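Local coordinates for protein acyl-coenzyme A oxidase acox-1.2 (Caenorhabditis elegans, PDB 5K3J) that catalyses the FAD-dependent first desaturation step of peroxisomal beta-oxidation on ascaroside-CoA pheromone precursors with a five-carbon omega side chain, passing electrons to oxygen to give hydrogen peroxide, at residues E36-R41 with E93-H98; M296-G301 with T355-I360; L388-A393 with G433-M438. One frame throughout, in Å; residues are numbered along the deposited sequence.

Contacts 2 and 3 lie side by side in the C-alpha1 helical domain, their centres 13 Å apart; they meet where Gln300 CB packs 3.4 Å from Val392 CG1 and Met296 SD 3.7 Å from Lys389 CB. Contact 1, in the N-terminal domain, is centred 15 Å from contact 2 and brushes it through Glu94 OE2, 4.3 Å from Phe357 CE1, but its centre is 27 Å from that of contact 3. The bound ascaroside-CoA links contacts 2 and 3: Glu299 of contact 2 receives its sugar end, while the nearest atoms of Gly433 in contact 3 and the ligand are about 3 Å apart. Contact 3 also borders FAD and ATP.

Contact 1: residues E36-R41 with E93-H98; sequences EEFARR and EEESLH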
loop_
_atom_site.group_PDB
_atom_site.type_symbol
_atom_site.label_atom_id
_atom_site.label_comp_id
_atom_site.label_asym_id
_atom_site.label_seq_id
_atom_site.Cartn_x
_atom_site.Cartn_y
_atom_site.Cartn_z
ATOM N N GLU A 36 -7.073 -6.559 -33.344
ATOM C CA GLU A 36 -6.224 -7.683 -33.714
ATOM C C GLU A 36 -4.888 -7.198 -34.264
ATOM O O GLU A 36 -3.837 -7.759 -33.953
ATOM C CB GLU A 36 -6.939 -8.570 -34.739
ATOM C CG GLU A 36 -6.019 -9.414 -35.609
ATOM C CD GLU A 36 -5.268 -10.480 -34.833
ATOM O OE1 GLU A 36 -4.619 -11.328 -35.479
ATOM O OE2 GLU A 36 -5.322 -10.475 -33.586
ATOM N N GLU A 37 -4.940 -6.146 -35.073
ATOM C CA GLU A 37 -3.743 -5.565 -35.668
ATOM C C GLU A 37 -2.741 -5.100 -34.616
ATOM O O GLU A 37 -1.550 -5.382 -34.725
ATOM C CB GLU A 37 -4.115 -4.394 -36.575
ATOM C CG GLU A 37 -2.926 -3.620 -37.121
ATOM C CD GLU A 37 -2.200 -4.360 -38.230
ATOM O OE1 GLU A 37 -1.313 -5.179 -37.915
ATOM O OE2 GLU A 37 -2.510 -4.114 -39.416
ATOM N N PHE A 38 -3.221 -4.387 -33.600
ATOM C CA PHE A 38 -2.333 -3.897 -32.549
ATOM C C PHE A 38 -1.834 -5.031 -31.666
ATOM O O PHE A 38 -0.663 -5.060 -31.291
ATOM C CB PHE A 38 -3.021 -2.844 -31.679
ATOM C CG PHE A 38 -2.182 -2.384 -30.521
ATOM C CD1 PHE A 38 -0.867 -2.002 -30.720
ATOM C CD2 PHE A 38 -2.702 -2.334 -29.235
ATOM C CE1 PHE A 38 -0.083 -1.583 -29.665
ATOM C CE2 PHE A 38 -1.920 -1.912 -28.172
ATOM C CZ PHE A 38 -0.609 -1.536 -28.389
ATOM N N ALA A 39 -2.730 -5.954 -31.325
ATOM C CA ALA A 39 -2.372 -7.088 -30.477
ATOM C C ALA A 39 -1.237 -7.882 -31.106
ATOM O O ALA A 39 -0.300 -8.302 -30.426
ATOM C CB ALA A 39 -3.572 -7.981 -30.242
ATOM N N ARG A 40 -1.334 -8.073 -32.416
ATOM C CA ARG A 40 -0.298 -8.732 -33.195
ATOM C C ARG A 40 0.999 -7.928 -33.180
ATOM O O ARG A 40 2.091 -8.493 -33.088
ATOM C CB ARG A 40 -0.781 -8.939 -34.630
ATOM C CG ARG A 40 0.313 -8.938 -35.679
ATOM C CD ARG A 40 1.040 -10.270 -35.739
ATOM N NE ARG A 40 1.593 -10.503 -37.070
ATOM C CZ ARG A 40 2.639 -11.285 -37.318
ATOM N NH1 ARG A 40 3.260 -11.904 -36.322
ATOM N NH2 ARG A 40 3.071 -11.444 -38.562
ATOM N N ARG A 41 0.867 -6.608 -33.274
ATOM C CA ARG A 41 2.020 -5.714 -33.250
ATOM C C ARG A 41 2.794 -5.823 -31.936
ATOM O O ARG A 41 4.022 -5.754 -31.929
ATOM C CB ARG A 41 1.580 -4.264 -33.485
ATOM C CG ARG A 41 1.261 -3.944 -34.939
ATOM C CD ARG A 41 2.517 -3.967 -35.790
ATOM N NE ARG A 41 3.390 -2.839 -35.480
ATOM C CZ ARG A 41 4.717 -2.897 -35.480
ATOM N NH1 ARG A 41 5.334 -4.033 -35.769
ATOM N NH2 ARG A 41 5.427 -1.817 -35.186
ATOM N N GLU A 93 0.739 6.195 -30.589
ATOM C CA GLU A 93 0.872 6.212 -29.136
ATOM C C GLU A 93 0.638 4.839 -28.516
ATOM O O GLU A 93 1.248 4.508 -27.500
ATOM C CB GLU A 93 -0.077 7.228 -28.501
ATOM C CG GLU A 93 0.239 7.444 -27.026
ATOM C CD GLU A 93 -0.676 8.434 -26.348
ATOM O OE1 GLU A 93 -1.614 8.930 -27.004
ATOM O OE2 GLU A 93 -0.454 8.713 -25.150
ATOM N N GLU A 94 -0.237 4.041 -29.121
ATOM C CA GLU A 94 -0.472 2.687 -28.632
ATOM C C GLU A 94 0.802 1.854 -28.689
ATOM O O GLU A 94 1.149 1.171 -27.727
ATOM C CB GLU A 94 -1.583 2.000 -29.431
ATOM C CG GLU A 94 -2.983 2.312 -28.949
ATOM C CD GLU A 94 -3.996 1.301 -29.443
ATOM O OE1 GLU A 94 -3.738 0.662 -30.487
ATOM O OE2 GLU A 94 -5.043 1.140 -28.782
ATOM N N GLU A 95 1.507 1.926 -29.813
ATOM C CA GLU A 95 2.730 1.152 -29.988
ATOM C C GLU A 95 3.865 1.672 -29.112
ATOM O O GLU A 95 4.633 0.888 -28.557
ATOM C CB GLU A 95 3.168 1.154 -31.452
ATOM C CG GLU A 95 2.308 0.276 -32.353
ATOM C CD GLU A 95 2.916 0.093 -33.734
ATOM O OE1 GLU A 95 3.997 0.663 -33.986
ATOM O OE2 GLU A 95 2.317 -0.618 -34.568
ATOM N N SER A 96 3.968 2.992 -28.986
ATOM C CA SER A 96 5.055 3.597 -28.221
ATOM C C SER A 96 4.931 3.258 -26.740
ATOM O O SER A 96 5.935 3.051 -26.054
ATOM C CB SER A 96 5.077 5.113 -28.412
ATOM O OG SER A 96 6.333 5.647 -28.044
ATOM N N LEU A 97 3.692 3.200 -26.259
ATOM C CA LEU A 97 3.424 2.816 -24.881
ATOM C C LEU A 97 3.811 1.368 -24.613
ATOM O O LEU A 97 4.352 1.060 -23.556
ATOM C CB LEU A 97 1.952 3.035 -24.536
ATOM C CG LEU A 97 1.528 4.485 -24.287
ATOM C CD1 LEU A 97 0.131 4.542 -23.676
ATOM C CD2 LEU A 97 2.543 5.228 -23.415
ATOM N N HIS A 98 3.534 0.481 -25.565
ATOM C CA HIS A 98 3.920 -0.917 -25.408
ATOM C C HIS A 98 5.436 -1.047 -25.378
ATOM O O HIS A 98 5.991 -1.764 -24.546
ATOM C CB HIS A 98 3.357 -1.786 -26.530
ATOM C CG HIS A 98 3.905 -3.179 -26.537
ATOM N ND1 HIS A 98 3.419 -4.177 -25.717
ATOM C CD2 HIS A 98 4.916 -3.735 -27.245
ATOM C CE1 HIS A 98 4.098 -5.289 -25.931
ATOM N NE2 HIS A 98 5.012 -5.049 -26.854
#
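Phe38 and Arg41, one turn apart on helix 36-49, reach across to Glu94 and Glu95 of helix 93-103. The two helices run roughly in the same direction, with the axes of these segments 10.7 Å apart, a gap that long or bulky side chains must span. Phe38 fills its middle: with CG anti to the backbone N (chi1 176°), the ring enters the space between the helices. Glu94 lies along one face of it. Its CB stands over the ring face, 4.0 Å from the centroid, in a CH-pi contact, and farther out its carboxylate is stacked at 28° to the ring, OE1 reaching the rim 3.4 Å from CG. At the ring's far end CZ approaches Glu94 O at 3.3 Å and, more loosely, His98 CB; the imidazole of His98 turns its polar end to Thr46.

Arg41 bends at chi2 and chi3, folding back to offer its side edge to Glu95, whose chain is extended. The result is a bidentate, side-on salt bridge, NE donating to OE2 at 2.6 Å and NH2 to OE1 at 3.1 Å, both bonds nearly straight. The two oxygens lie close to the guanidinium plane, yet the carboxylate is turned 59° to it, and both are approached from above the carboxylate plane. Second partners hold the pair: Arg41 NH2 also donates to Leu87 O, and Glu95 OE1 accepts from Asp89 N. A methionine in place of Arg41 would probably leave the buried Glu95 carboxylate without its countercharge and Leu87 O without this donor. The chemistry is thus divided between a ring packed against a carboxylate side chain and a salt bridge beside it, and the positive charge of Arg41 probably helps to keep Glu95 ionised within this N-terminal domain.

Contact 2: residues M296-G301 with T355-I360; sequences MAMEQG and TGFETI. With 6QA (~{S}-[2-[3-[[(2~{R})-4-[[[(2~{R},3~{S},4~{R},5~{R})-5-(6-aminopurin-9-yl)-4-oxidanyl-3-phosphonooxy-oxolan-2-yl]methoxy-oxidanyl-phosphoryl]oxy-oxidanyl-phosphoryl]oxy-3,3-dimethyl-2-oxidanyl-butanoyl]amino]propanoylamino]ethyl] 5-[(2~{R},3~{R},5~{R},6~{S})-6-methyl-3,5-bis(oxidanyl)oxan-2-yl]oxypentanethioate), chain E.
Met298 and Gly356 mark the point where two nearly antiparallel helices close in, their CA atoms 4.3 Å apart and the segment axes only 7.6 Å apart at an angle of 153°. Such proximity suits Gly356: a beta carbon there would run into Met298 N. Small Ala297 fits beside it, CB resting 3.8 Å from Gly356 CA. Met298 then reaches past the glycine. With CG anti to the backbone N (chi1 172°) and the chain bent at its next two torsions, the thioether curls so that CE sits squarely over the Phe357 ring, 3.4 Å from its centroid, while SD stands farther above the same face, a Met-aromatic contact. This is packing between helices 287-315 and 343-363 of the C-alpha1 helical domain of acyl-CoA oxidases. Ile360, one turn on from Gly356, brings CD1 to within 3.8 Å of Met298 CB, crossing the methionine at about a right angle; a flexible, unbranched chain can meet both partners. Glu299, next to Met298 and with an extended chain, takes no part in this packing; its OE1 accepts a hydrogen bond from sugar hydroxyl O01 of the ascaroside-CoA, 2.9 Å away. Glu299 is important for binding this substrate and hence for specificity, and Tyr286 and Tyr431 bind the same ligand.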
loop_
_atom_site.group_PDB
_atom_site.type_symbol
_atom_site.label_atom_id
_atom_site.label_comp_id
_atom_site.label_asym_id
_atom_site.label_seq_id
_atom_site.Cartn_x
_atom_site.Cartn_y
_atom_site.Cartn_z
ATOM N N MET A 296 -5.966 6.854 -17.492
ATOM C CA MET A 296 -5.491 5.970 -16.424
ATOM C C MET A 296 -6.489 4.901 -15.984
ATOM O O MET A 296 -6.160 4.059 -15.162
ATOM C CB MET A 296 -5.047 6.788 -15.208
ATOM C CG MET A 296 -5.866 8.029 -14.927
ATOM S SD MET A 296 -5.073 9.031 -13.651
ATOM C CE MET A 296 -4.981 7.835 -12.324
ATOM N N ALA A 297 -7.700 4.918 -16.529
ATOM C CA ALA A 297 -8.586 3.778 -16.332
ATOM C C ALA A 297 -7.980 2.590 -17.072
ATOM O O ALA A 297 -7.951 1.468 -16.565
ATOM C CB ALA A 297 -9.994 4.071 -16.827
ATOM N N MET A 298 -7.479 2.866 -18.272
ATOM C CA MET A 298 -6.753 1.895 -19.075
ATOM C C MET A 298 -5.470 1.453 -18.380
ATOM O O MET A 298 -5.205 0.260 -18.244
ATOM C CB MET A 298 -6.425 2.495 -20.438
ATOM C CG MET A 298 -5.501 1.650 -21.286
ATOM S SD MET A 298 -6.289 0.142 -21.858
ATOM C CE MET A 298 -7.593 0.836 -22.868
ATOM N N GLU A 299 -4.683 2.433 -17.941
ATOM C CA GLU A 299 -3.356 2.191 -17.381
ATOM C C GLU A 299 -3.408 1.565 -15.985
ATOM O O GLU A 299 -2.611 0.678 -15.663
ATOM C CB GLU A 299 -2.569 3.497 -17.330
ATOM C CG GLU A 299 -1.142 3.346 -16.843
ATOM C CD GLU A 299 -0.460 4.681 -16.629
ATOM O OE1 GLU A 299 -1.158 5.651 -16.269
ATOM O OE2 GLU A 299 0.773 4.761 -16.820
ATOM N N GLN A 300 -4.339 2.025 -15.152
ATOM C CA GLN A 300 -4.523 1.423 -13.840
ATOM C C GLN A 300 -5.336 0.147 -13.986
ATOM O O GLN A 300 -5.636 -0.525 -13.001
ATOM C CB GLN A 300 -5.197 2.398 -12.868
ATOM C CG GLN A 300 -4.426 3.664 -12.570
ATOM C CD GLN A 300 -3.486 3.515 -11.399
ATOM O OE1 GLN A 300 -3.699 2.682 -10.521
ATOM N NE2 GLN A 300 -2.439 4.327 -11.377
ATOM N N GLY A 301 -5.669 -0.194 -15.225
ATOM C CA GLY A 301 -6.228 -1.493 -15.532
ATOM C C GLY A 301 -5.122 -2.476 -15.874
ATOM O O GLY A 301 -5.242 -3.673 -15.607
ATOM N N THR A 355 -13.503 0.278 -19.796
ATOM C CA THR A 355 -13.949 1.598 -19.380
ATOM C C THR A 355 -12.949 2.641 -19.869
ATOM O O THR A 355 -13.315 3.771 -20.193
ATOM C CB THR A 355 -14.104 1.679 -17.845
ATOM O OG1 THR A 355 -15.001 0.653 -17.400
ATOM C CG2 THR A 355 -14.643 3.034 -17.416
ATOM N N GLY A 356 -11.682 2.239 -19.931
ATOM C CA GLY A 356 -10.620 3.105 -20.404
ATOM C C GLY A 356 -10.712 3.406 -21.889
ATOM O O GLY A 356 -10.437 4.529 -22.312
ATOM N N PHE A 357 -11.098 2.407 -22.682
ATOM C CA PHE A 357 -11.234 2.584 -24.128
ATOM C C PHE A 357 -12.264 3.649 -24.482
ATOM O O PHE A 357 -12.059 4.429 -25.413
ATOM C CB PHE A 357 -11.617 1.266 -24.814
ATOM C CG PHE A 357 -10.442 0.408 -25.177
ATOM C CD1 PHE A 357 -9.488 0.869 -26.066
ATOM C CD2 PHE A 357 -10.295 -0.857 -24.641
ATOM C CE1 PHE A 357 -8.407 0.094 -26.402
ATOM C CE2 PHE A 357 -9.213 -1.635 -24.980
ATOM C CZ PHE A 357 -8.271 -1.160 -25.858
ATOM N N GLU A 358 -13.369 3.678 -23.746
ATOM C CA GLU A 358 -14.421 4.654 -24.003
ATOM C C GLU A 358 -13.955 6.080 -23.710
ATOM O O GLU A 358 -14.109 6.968 -24.546
ATOM C CB GLU A 358 -15.669 4.334 -23.179
ATOM C CG GLU A 358 -16.396 3.069 -23.599
ATOM C CD GLU A 358 -17.782 2.971 -22.989
ATOM O OE1 GLU A 358 -18.237 3.964 -22.382
ATOM O OE2 GLU A 358 -18.415 1.900 -23.111
ATOM N N THR A 359 -13.376 6.292 -22.530
ATOM C CA THR A 359 -12.979 7.635 -22.115
ATOM C C THR A 359 -11.729 8.127 -22.843
ATOM O O THR A 359 -11.509 9.333 -22.959
ATOM C CB THR A 359 -12.743 7.710 -20.595
ATOM O OG1 THR A 359 -11.723 6.780 -20.217
ATOM C CG2 THR A 359 -14.028 7.390 -19.843
ATOM N N ILE A 360 -10.915 7.202 -23.337
ATOM C CA ILE A 360 -9.766 7.579 -24.155
ATOM C C ILE A 360 -10.246 8.159 -25.478
ATOM O O ILE A 360 -9.728 9.171 -25.951
ATOM C CB ILE A 360 -8.826 6.379 -24.419
ATOM C CG1 ILE A 360 -7.900 6.149 -23.224
ATOM C CG2 ILE A 360 -7.983 6.603 -25.669
ATOM C CD1 ILE A 360 -7.090 4.872 -23.322
HETATM P P26 6QA E . -9.614 25.776 -10.003
HETATM P P29 6QA E . -12.222 27.294 -10.050
HETATM P P50 6QA E . -18.551 24.269 -10.211
HETATM O O01 6QA E . 0.747 7.425 -14.980
HETATM C C02 6QA E . 0.834 8.670 -15.707
HETATM C C03 6QA E . 1.798 9.499 -14.842
HETATM O O04 6QA E . 1.791 10.806 -15.192
HETATM C C05 6QA E . 0.723 11.558 -14.713
HETATM C C06 6QA E . 1.303 12.712 -13.848
HETATM C C07 6QA E . 0.352 13.924 -13.988
HETATM C C08 6QA E . 1.135 15.200 -13.685
HETATM C C09 6QA E . 0.527 15.941 -12.568
HETATM S S10 6QA E . 0.210 17.740 -12.951
HETATM C C11 6QA E . -1.488 18.278 -12.608
HETATM C C12 6QA E . -2.299 17.371 -11.728
HETATM N N13 6QA E . -2.874 18.164 -10.708
HETATM C C14 6QA E . -4.309 18.323 -10.590
HETATM C C15 6QA E . -4.914 19.198 -9.435
HETATM C C16 6QA E . -5.782 20.319 -10.099
HETATM N N17 6QA E . -7.088 20.464 -9.429
HETATM C C18 6QA E . -7.781 21.753 -9.555
HETATM C C19 6QA E . -9.136 21.934 -8.876
HETATM O O20 6QA E . -9.408 20.808 -8.073
HETATM C C21 6QA E . -10.279 22.109 -9.916
HETATM C C22 6QA E . -11.546 22.440 -9.011
HETATM C C23 6QA E . -10.418 20.794 -10.753
HETATM C C24 6QA E . -10.102 23.256 -10.906
HETATM O O25 6QA E . -10.615 24.502 -10.390
HETATM O O27 6QA E . -8.638 25.446 -8.863
HETATM O O28 6QA E . -10.652 27.051 -9.547
HETATM O O30 6QA E . -12.212 28.513 -10.978
HETATM O O31 6QA E . -12.789 25.899 -10.796
HETATM C C32 6QA E . -13.932 25.257 -10.374
HETATM C C33 6QA E . -15.074 25.600 -11.420
HETATM O O34 6QA E . -14.628 25.542 -12.616
HETATM C C35 6QA E . -15.340 24.314 -13.410
HETATM N N36 6QA E . -14.291 23.441 -13.963
HETATM C C37 6QA E . -13.194 23.029 -13.322
HETATM N N38 6QA E . -12.440 22.258 -14.105
HETATM C C39 6QA E . -13.066 22.163 -15.314
HETATM C C40 6QA E . -14.237 22.917 -15.233
HETATM N N41 6QA E . -15.053 22.995 -16.320
HETATM C C42 6QA E . -14.733 22.349 -17.441
HETATM N N43 6QA E . -13.607 21.615 -17.558
HETATM C C44 6QA E . -12.759 21.498 -16.536
HETATM N N45 6QA E . -11.536 20.700 -16.663
HETATM C C46 6QA E . -16.119 23.695 -12.576
HETATM O O47 6QA E . -17.503 23.579 -13.140
HETATM C C48 6QA E . -16.166 24.522 -11.294
HETATM O O49 6QA E . -17.407 25.120 -11.112
HETATM O O51 6QA E . -18.853 25.041 -8.961
HETATM O O52 6QA E . -18.005 22.877 -9.852
HETATM O O53 6QA E . -19.794 24.077 -11.036
HETATM O O54 6QA E . -13.086 27.584 -8.848
HETATM O O55 6QA E . -8.825 26.203 -11.226
HETATM O O56 6QA E . -7.278 22.648 -10.168
HETATM O O57 6QA E . -5.054 17.808 -11.356
HETATM O O58 6QA E . 0.314 15.338 -11.523
HETATM O O59 6QA E . 3.165 9.021 -14.976
HETATM C C60 6QA E . 3.613 9.016 -16.336
HETATM C C61 6QA E . 5.057 8.579 -16.229
HETATM C C62 6QA E . 2.714 8.101 -17.209
HETATM C C63 6QA E . 1.292 8.451 -17.093
HETATM O O64 6QA E . 3.108 8.247 -18.619
#

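Contact 3: residues L388-A393 with G433-M438; sequences LKSVVA and GENMVM. With ATP (adenosine-5'-triphosphate), chain D.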
loop_
_atom_site.group_PDB
_atom_site.type_symbol
_atom_site.label_atom_id
_atom_site.label_comp_id
_atom_site.label_asym_id
_atom_site.label_seq_id
_atom_site.Cartn_x
_atom_site.Cartn_y
_atom_site.Cartn_z
ATOM N N LEU A 388 -13.528 8.757 -12.050
ATOM C CA LEU A 388 -13.055 7.521 -12.658
ATOM C C LEU A 388 -11.605 7.227 -12.272
ATOM O O LEU A 388 -11.272 6.090 -11.946
ATOM C CB LEU A 388 -13.188 7.582 -14.180
ATOM C CG LEU A 388 -13.168 6.230 -14.894
ATOM C CD1 LEU A 388 -14.277 5.350 -14.358
ATOM C CD2 LEU A 388 -13.302 6.401 -16.399
ATOM N N LYS A 389 -10.745 8.241 -12.295
ATOM C CA LYS A 389 -9.345 8.035 -11.936
ATOM C C LYS A 389 -9.196 7.770 -10.439
ATOM O O LYS A 389 -8.307 7.037 -10.020
ATOM C CB LYS A 389 -8.498 9.238 -12.359
ATOM C CG LYS A 389 -8.809 10.522 -11.610
ATOM C CD LYS A 389 -7.542 11.158 -11.049
ATOM C CE LYS A 389 -7.119 10.519 -9.731
ATOM N NZ LYS A 389 -5.830 11.070 -9.218
ATOM N N SER A 390 -10.079 8.358 -9.641
ATOM C CA SER A 390 -10.013 8.208 -8.194
ATOM C C SER A 390 -10.400 6.799 -7.752
ATOM O O SER A 390 -9.638 6.130 -7.053
ATOM C CB SER A 390 -10.911 9.238 -7.510
ATOM O OG SER A 390 -10.428 10.549 -7.736
ATOM N N VAL A 391 -11.584 6.354 -8.165
ATOM C CA VAL A 391 -12.076 5.025 -7.804
ATOM C C VAL A 391 -11.171 3.930 -8.359
ATOM O O VAL A 391 -10.832 2.977 -7.653
ATOM C CB VAL A 391 -13.515 4.800 -8.306
ATOM C CG1 VAL A 391 -13.900 3.329 -8.207
ATOM C CG2 VAL A 391 -14.489 5.657 -7.517
ATOM N N VAL A 392 -10.776 4.077 -9.620
ATOM C CA VAL A 392 -9.941 3.086 -10.285
ATOM C C VAL A 392 -8.585 2.944 -9.599
ATOM O O VAL A 392 -8.188 1.839 -9.247
ATOM C CB VAL A 392 -9.742 3.436 -11.772
ATOM C CG1 VAL A 392 -8.532 2.735 -12.321
ATOM C CG2 VAL A 392 -10.980 3.061 -12.578
ATOM N N ALA A 393 -7.889 4.060 -9.393
ATOM C CA ALA A 393 -6.572 4.034 -8.755
ATOM C C ALA A 393 -6.644 3.482 -7.332
ATOM O O ALA A 393 -5.739 2.773 -6.883
ATOM C CB ALA A 393 -5.952 5.426 -8.743
ATOM N N GLY A 433 -4.475 14.995 -9.842
ATOM C CA GLY A 433 -5.599 15.324 -8.985
ATOM C C GLY A 433 -5.688 14.441 -7.755
ATOM O O GLY A 433 -5.826 13.225 -7.868
ATOM N N GLU A 434 -5.603 15.054 -6.578
ATOM C CA GLU A 434 -5.791 14.336 -5.320
ATOM C C GLU A 434 -7.170 13.671 -5.316
ATOM O O GLU A 434 -8.171 14.316 -5.629
ATOM C CB GLU A 434 -5.635 15.291 -4.129
ATOM C CG GLU A 434 -5.131 14.641 -2.846
ATOM C CD GLU A 434 -6.116 13.646 -2.260
ATOM O OE1 GLU A 434 -7.287 14.026 -2.049
ATOM O OE2 GLU A 434 -5.721 12.483 -2.020
ATOM N N ASN A 435 -7.210 12.387 -4.963
ATOM C CA ASN A 435 -8.411 11.557 -5.099
ATOM C C ASN A 435 -9.663 12.119 -4.429
ATOM O O ASN A 435 -10.741 12.111 -5.024
ATOM C CB ASN A 435 -8.139 10.147 -4.561
ATOM C CG ASN A 435 -7.682 9.190 -5.646
ATOM O OD1 ASN A 435 -7.764 7.973 -5.484
ATOM N ND2 ASN A 435 -7.191 9.734 -6.756
ATOM N N MET A 436 -9.522 12.595 -3.195
ATOM C CA MET A 436 -10.640 13.211 -2.481
ATOM C C MET A 436 -11.148 14.454 -3.204
ATOM O O MET A 436 -12.356 14.652 -3.337
ATOM C CB MET A 436 -10.243 13.578 -1.049
ATOM C CG MET A 436 -10.116 12.403 -0.097
ATOM S SD MET A 436 -11.557 11.317 -0.103
ATOM C CE MET A 436 -10.898 9.897 -0.974
ATOM N N VAL A 437 -10.216 15.286 -3.660
ATOM C CA VAL A 437 -10.541 16.512 -4.384
ATOM C C VAL A 437 -11.238 16.209 -5.709
ATOM O O VAL A 437 -12.157 16.923 -6.116
ATOM C CB VAL A 437 -9.272 17.352 -4.652
ATOM C CG1 VAL A 437 -9.595 18.560 -5.516
ATOM C CG2 VAL A 437 -8.637 17.784 -3.340
ATOM N N MET A 438 -10.804 15.140 -6.368
ATOM C CA MET A 438 -11.355 14.754 -7.664
ATOM C C MET A 438 -12.733 14.116 -7.517
ATOM O O MET A 438 -13.603 14.302 -8.369
ATOM C CB MET A 438 -10.411 13.794 -8.393
ATOM C CG MET A 438 -9.158 14.445 -8.955
ATOM S SD MET A 438 -9.515 15.863 -10.010
ATOM C CE MET A 438 -8.840 17.186 -9.011
HETATM P PG ATP D . -18.576 3.428 0.988
HETATM O O1G ATP D . -19.586 4.379 0.393
HETATM O O2G ATP D . -18.548 3.427 2.499
HETATM O O3G ATP D . -18.569 2.054 0.359
HETATM P PB ATP D . -15.783 3.525 1.195
HETATM O O1B ATP D . -14.963 2.886 0.098
HETATM O O2B ATP D . -16.088 2.749 2.455
HETATM O O3B ATP D . -17.160 4.068 0.558
HETATM P PA ATP D . -15.484 5.655 2.956
HETATM O O1A ATP D . -16.046 7.017 2.618
HETATM O O2A ATP D . -16.298 4.689 3.785
HETATM O O3A ATP D . -15.077 4.916 1.587
HETATM O "O5'" ATP D . -14.053 5.849 3.664
HETATM C "C5'" ATP D . -13.222 4.722 3.938
HETATM C "C4'" ATP D . -11.793 5.152 3.659
HETATM O "O4'" ATP D . -11.437 4.887 2.298
HETATM C "C3'" ATP D . -11.662 6.648 3.892
HETATM O "O3'" ATP D . -10.617 6.897 4.834
HETATM C "C2'" ATP D . -11.309 7.230 2.540
HETATM O "O2'" ATP D . -10.302 8.238 2.647
HETATM C "C1'" ATP D . -10.815 6.042 1.729
HETATM N N9 ATP D . -11.173 6.164 0.293
HETATM C C8 ATP D . -12.380 5.907 -0.239
HETATM N N7 ATP D . -12.385 6.108 -1.580
HETATM C C5 ATP D . -11.149 6.503 -1.931
HETATM C C6 ATP D . -10.469 6.883 -3.191
HETATM N N6 ATP D . -11.125 6.880 -4.378
HETATM N N1 ATP D . -9.164 7.229 -3.111
HETATM C C2 ATP D . -8.499 7.236 -1.940
HETATM N N3 ATP D . -9.054 6.906 -0.762
HETATM C C4 ATP D . -10.353 6.536 -0.693
#
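Lys389 and Ser390 of helix 379-405 meet the loop and first helical turn formed by 433-438. Lys389 NZ donates to Gly433 O at 2.5 Å from within the carbonyl plane. The lysine CG takes the crowded position between backbone N and carbonyl carbon, and bends farther out swing the amine toward the loop, where it also donates to Gly428 O. A lysine suits this place because one ammonium group can serve several backbone carbonyls at once. Ser390 is small enough to lie against the first turn of helix 435-450, beside Met438; its OG is within hydrogen-bonding reach of Ser386 O in its own helix and, across the contact, of Asn435 O.

The ATP adenine lies beside this junction. Ser390 O accepts a weak hydrogen bond from ATP N6 at 3.2 Å, Asn435 CB packs 3.4 Å from ATP N1, and the flexible thioether of Met436 sets CE over the face of the base, 3.4 Å from ATP C4. The ATP site is shared across the dimer: Gln402 and His340 of the second subunit bind the same nucleotide.

Glu434 is the N-cap of helix 435-450, its OE1 accepting from Met436 N at 2.9 Å, which probably helps to set the first turn. OE1 also meets FAD O2B, and OE2 forms a salt bridge with Arg341 of the second subunit. Gly433 before it adopts a positive phi of 108°, which suits a residue without a side chain, and touches the ascaroside-CoA. Farther out, helix 379-405 is flanked by helix 520-543 at Val391, helix 343-363 at Leu388 and helix 287-315 at Lys389, while Val437 and Glu434 rest on the loop at Ser156.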